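Local atomic coordinates of laccase (Uncultured bacterium, PDB entry 4F7K), a protein that probably oxidises phenolic and related substrates at copper centres while reducing dioxygen to water. Residues Asn345-Arg348 with Phe349-Ile353; Cys400-Leu403 with Gly404-Ala407. One frame throughout, in Å; residues are numbered along the deposited sequence.

Contact 1. Residues Asn345-Arg348 with Phe349-Ile353; sequences NDTR and FPHGI
The side-chain amide of N345 reaches across the tight loop to the backbone carbonyl of F349, four residues on. CB of N345 points toward the 349-353 segment. CG lies anti to the backbone N (chi1 -171°), and this carries the amide in under the bend of the chain, N345 CG ending 3.6 Å from F349 O. OD1 turns back to its own half of the loop. N345 OD1 takes the backbone N-H of T347, which makes an Asx turn, and also the hydroxyl, T347 OG1, at 2.6 Å, in the carbonyl plane on a lone pair. ND2 faces forward: N345 ND2 donates to F349 O at 2.9 Å, nearly straight at 168° and with the acceptor in the amide plane. Its second partner is V378 O, outside the loop.

F349 O also accepts from H351 ND1, at 3.0 Å, and the two donors arrive from opposite faces of the carbonyl plane. The amide of N345 and the ring of H351 are turned 80° against each other. T347 OG1, while giving its proton to N345, receives the backbone N-H of F349 at 3.2 Å (N to OG1) and lies at the edge of the imidazole, 3.3 Å from H351 CE1. Without the amide, with an alanine here in place of N345, T347 N and OG1 would probably lose their common acceptor, and F349 O and V378 O the donor they share.

The chemistry is thus a relay of polar groups, amide to hydroxyl to backbone, with both ends of the N345 amide used, which probably fixes its rotation and the course of the chain into strand 351-355.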
loop_
_atom_site.group_PDB
_atom_site.type_symbol
_atom_site.label_atom_id
_atom_site.label_comp_id
_atom_site.label_asym_id
_atom_site.label_seq_id
_atom_site.Cartn_x
_atom_site.Cartn_y
_atom_site.Cartn_z
ATOM N N ASN A 345 4.429 -10.602 -18.955
ATOM C CA ASN A 345 3.276 -11.374 -18.495
ATOM C C ASN A 345 2.602 -12.108 -19.649
ATOM O O ASN A 345 1.730 -11.550 -20.300
ATOM C CB ASN A 345 2.258 -10.465 -17.793
ATOM C CG ASN A 345 1.135 -11.255 -17.111
ATOM O OD1 ASN A 345 1.057 -12.482 -17.207
ATOM N ND2 ASN A 345 0.260 -10.543 -16.426
ATOM N N ASP A 346 2.999 -13.354 -19.899
ATOM C CA ASP A 346 2.342 -14.170 -20.918
ATOM C C ASP A 346 1.322 -15.177 -20.361
ATOM O O ASP A 346 1.111 -16.242 -20.958
ATOM C CB ASP A 346 3.380 -14.862 -21.825
ATOM C CG ASP A 346 4.482 -15.575 -21.034
ATOM O OD1 ASP A 346 4.433 -15.566 -19.772
ATOM O OD2 ASP A 346 5.405 -16.130 -21.679
ATOM N N THR A 347 0.700 -14.833 -19.227
ATOM C CA THR A 347 -0.414 -15.579 -18.639
ATOM C C THR A 347 -1.725 -14.850 -18.943
ATOM O O THR A 347 -1.694 -13.740 -19.454
ATOM C CB THR A 347 -0.302 -15.668 -17.089
ATOM O OG1 THR A 347 -0.612 -14.396 -16.496
ATOM C CG2 THR A 347 1.102 -16.089 -16.659
ATOM N N ARG A 348 -2.857 -15.476 -18.610
ATOM C CA ARG A 348 -4.202 -14.836 -18.697
ATOM C C ARG A 348 -4.608 -13.943 -17.508
ATOM O O ARG A 348 -5.666 -13.300 -17.523
ATOM C CB ARG A 348 -5.276 -15.892 -18.933
ATOM C CG ARG A 348 -5.111 -16.650 -20.244
ATOM C CD ARG A 348 -5.879 -17.971 -20.195
ATOM N NE ARG A 348 -7.313 -17.777 -19.969
ATOM C CZ ARG A 348 -8.157 -17.250 -20.862
ATOM N NH1 ARG A 348 -7.731 -16.844 -22.054
ATOM N NH2 ARG A 348 -9.441 -17.123 -20.566
ATOM N N PHE A 349 -3.741 -13.867 -16.502
ATOM C CA PHE A 349 -4.034 -13.095 -15.302
ATOM C C PHE A 349 -3.011 -11.992 -15.034
ATOM O O PHE A 349 -1.788 -12.205 -15.179
ATOM C CB PHE A 349 -4.203 -14.029 -14.102
ATOM C CG PHE A 349 -5.459 -14.840 -14.161
ATOM C CD1 PHE A 349 -6.604 -14.421 -13.493
ATOM C CD2 PHE A 349 -5.520 -16.002 -14.924
ATOM C CE1 PHE A 349 -7.793 -15.178 -13.580
ATOM C CE2 PHE A 349 -6.711 -16.756 -15.007
ATOM C CZ PHE A 349 -7.828 -16.339 -14.334
ATOM N N PRO A 350 -3.500 -10.804 -14.665
ATOM C CA PRO A 350 -2.627 -9.681 -14.254
ATOM C C PRO A 350 -1.803 -10.071 -13.025
ATOM O O PRO A 350 -2.297 -10.836 -12.189
ATOM C CB PRO A 350 -3.626 -8.581 -13.881
ATOM C CG PRO A 350 -4.929 -9.339 -13.607
ATOM C CD PRO A 350 -4.930 -10.456 -14.565
ATOM N N HIS A 351 -0.563 -9.591 -12.956
ATOM C CA HIS A 351 0.308 -9.851 -11.836
ATOM C C HIS A 351 0.652 -8.548 -11.166
ATOM O O HIS A 351 0.930 -7.565 -11.855
ATOM C CB HIS A 351 1.637 -10.459 -12.284
ATOM C CG HIS A 351 1.569 -11.912 -12.610
ATOM N ND1 HIS A 351 0.726 -12.416 -13.580
ATOM C CD2 HIS A 351 2.252 -12.971 -12.111
ATOM C CE1 HIS A 351 0.883 -13.729 -13.660
ATOM N NE2 HIS A 351 1.811 -14.090 -12.789
ATOM N N GLY A 352 0.614 -8.541 -9.834
ATOM C CA GLY A 352 1.103 -7.432 -9.053
ATOM C C GLY A 352 2.597 -7.613 -8.804
ATOM O O GLY A 352 3.047 -8.704 -8.458
ATOM N N ILE A 353 3.374 -6.577 -8.981
ATOM C CA ILE A 353 4.840 -6.708 -8.864
ATOM C C ILE A 353 5.373 -5.747 -7.830
ATOM O O ILE A 353 5.211 -4.548 -7.977
ATOM C CB ILE A 353 5.506 -6.335 -10.205
ATOM C CG1 ILE A 353 4.853 -7.134 -11.356
ATOM C CG2 ILE A 353 7.055 -6.457 -10.145
ATOM C CD1 ILE A 353 5.527 -8.510 -11.662
#

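Contact 2. Residues Cys400-Leu403 with Gly404-Ala407; sequences CHML and GHQA
A type II beta turn from M402 to H405 ends strand 395-402, within the H-C-H-x3-H sequence signature of multicopper oxidases. H405 N closes it by donating to M402 O at 3.1 Å. G404 has a positive phi of 88°, where a CB would run into the carbonyl of L403, so the turn calls for glycine here.

H405 adds a second bond: H405 ND1 donates to L403 O at 2.9 Å, fairly straight at 162°. The acceptor is in the plane of the imidazole, but the donor stands above the carbonyl plane. M402 covers one face of the same ring. Its chain is extended, with CG anti to the backbone N (chi1 -170°), and lays the thioether over the imidazole: M402 CE is 3.4 Å from the centroid of the H405 ring in a CH-pi contact, M402 SD 3.9 Å in a sulfur-aromatic one.

On the strand, H401 brings CE1 to 3.0 Å from H405 O, and A407 CB meets the ring edge at ND1. That buried ND1 has no polar partner in the model, whereas NE2 bonds to D194, which also takes G404 N.

In relatives, the cysteine and last histidine of this signature bind the type 1 copper. Here C400 SG is 13.7 Å from H405 ND1, so the segment keeps the family's sequence motif but not the geometry of an assembled type 1 site.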
loop_
_atom_site.group_PDB
_atom_site.type_symbol
_atom_site.label_atom_id
_atom_site.label_comp_id
_atom_site.label_asym_id
_atom_site.label_seq_id
_atom_site.Cartn_x
_atom_site.Cartn_y
_atom_site.Cartn_z
ATOM N N CYS A 400 6.331 -11.180 -7.465
ATOM C CA CYS A 400 5.317 -11.135 -8.506
ATOM C C CYS A 400 4.152 -12.009 -8.092
ATOM O O CYS A 400 4.307 -13.224 -7.918
ATOM C CB CYS A 400 5.894 -11.587 -9.846
ATOM S SG CYS A 400 7.387 -10.617 -10.291
ATOM N N HIS A 401 2.996 -11.394 -7.897
ATOM C CA HIS A 401 1.816 -12.141 -7.448
ATOM C C HIS A 401 0.776 -12.181 -8.550
ATOM O O HIS A 401 0.313 -11.131 -9.001
ATOM C CB HIS A 401 1.205 -11.514 -6.189
ATOM C CG HIS A 401 -0.068 -12.168 -5.735
ATOM N ND1 HIS A 401 -0.098 -13.413 -5.142
ATOM C CD2 HIS A 401 -1.352 -11.734 -5.758
ATOM C CE1 HIS A 401 -1.346 -13.720 -4.829
ATOM N NE2 HIS A 401 -2.127 -12.719 -5.197
ATOM N N MET A 402 0.414 -13.395 -8.957
ATOM C CA MET A 402 -0.719 -13.606 -9.837
ATOM C C MET A 402 -2.057 -13.376 -9.084
ATOM O O MET A 402 -2.392 -14.085 -8.118
ATOM C CB MET A 402 -0.671 -14.998 -10.495
ATOM C CG MET A 402 -1.741 -15.206 -11.644
ATOM S SD MET A 402 -1.515 -16.850 -12.453
ATOM C CE MET A 402 -2.973 -17.000 -13.425
ATOM N N LEU A 403 -2.791 -12.374 -9.545
ATOM C CA LEU A 403 -4.050 -12.002 -8.932
ATOM C C LEU A 403 -5.047 -13.174 -8.970
ATOM O O LEU A 403 -5.251 -13.803 -10.015
ATOM C CB LEU A 403 -4.618 -10.756 -9.605
ATOM C CG LEU A 403 -4.175 -9.399 -8.999
ATOM C CD1 LEU A 403 -2.690 -9.098 -9.107
ATOM C CD2 LEU A 403 -4.990 -8.240 -9.545
ATOM N N GLY A 404 -5.623 -13.487 -7.812
ATOM C CA GLY A 404 -6.665 -14.483 -7.727
ATOM C C GLY A 404 -6.081 -15.856 -7.527
ATOM O O GLY A 404 -6.791 -16.853 -7.544
ATOM N N HIS A 405 -4.777 -15.912 -7.352
ATOM C CA HIS A 405 -4.110 -17.185 -7.283
ATOM C C HIS A 405 -3.279 -17.317 -6.019
ATOM O O HIS A 405 -2.661 -16.362 -5.544
ATOM C CB HIS A 405 -3.307 -17.449 -8.567
ATOM C CG HIS A 405 -4.179 -17.681 -9.767
ATOM N ND1 HIS A 405 -4.886 -16.667 -10.383
ATOM C CD2 HIS A 405 -4.494 -18.817 -10.435
ATOM C CE1 HIS A 405 -5.586 -17.168 -11.385
ATOM N NE2 HIS A 405 -5.360 -18.468 -11.445
ATOM N N GLN A 406 -3.287 -18.525 -5.482
ATOM C CA GLN A 406 -2.550 -18.842 -4.284
ATOM C C GLN A 406 -1.096 -19.066 -4.631
ATOM O O GLN A 406 -0.724 -20.095 -5.174
ATOM C CB GLN A 406 -3.136 -20.086 -3.640
ATOM C CG GLN A 406 -4.152 -19.782 -2.584
ATOM C CD GLN A 406 -3.505 -19.253 -1.343
ATOM O OE1 GLN A 406 -2.309 -18.986 -1.332
ATOM N NE2 GLN A 406 -4.285 -19.099 -0.281
ATOM N N ALA A 407 -0.282 -18.077 -4.316
ATOM C CA ALA A 407 1.145 -18.120 -4.560
ATOM C C ALA A 407 1.825 -18.623 -3.304
ATOM O O ALA A 407 1.167 -19.085 -2.377
ATOM C CB ALA A 407 1.678 -16.728 -4.810
#

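Both contacts are local bends at the ends of neighbouring strands in one sheet: contact 1 leads into strand 351-355, contact 2 leads out of strand 395-402. Backbone bonds join them, G352 N to H401 O and P350 O to L403 N. Each is partly buried; contact 1 mixes buried N345 and H351 with exposed R348, while contact 2 has no exposed residue among those that touch. Contact 1 is almost wholly polar, whereas contact 2 combines turn bonds with a thioether on an imidazole. They also meet through side chains: the F349 ring packs on M402 and stands edge-to-face with H405, and I353 lies on C400.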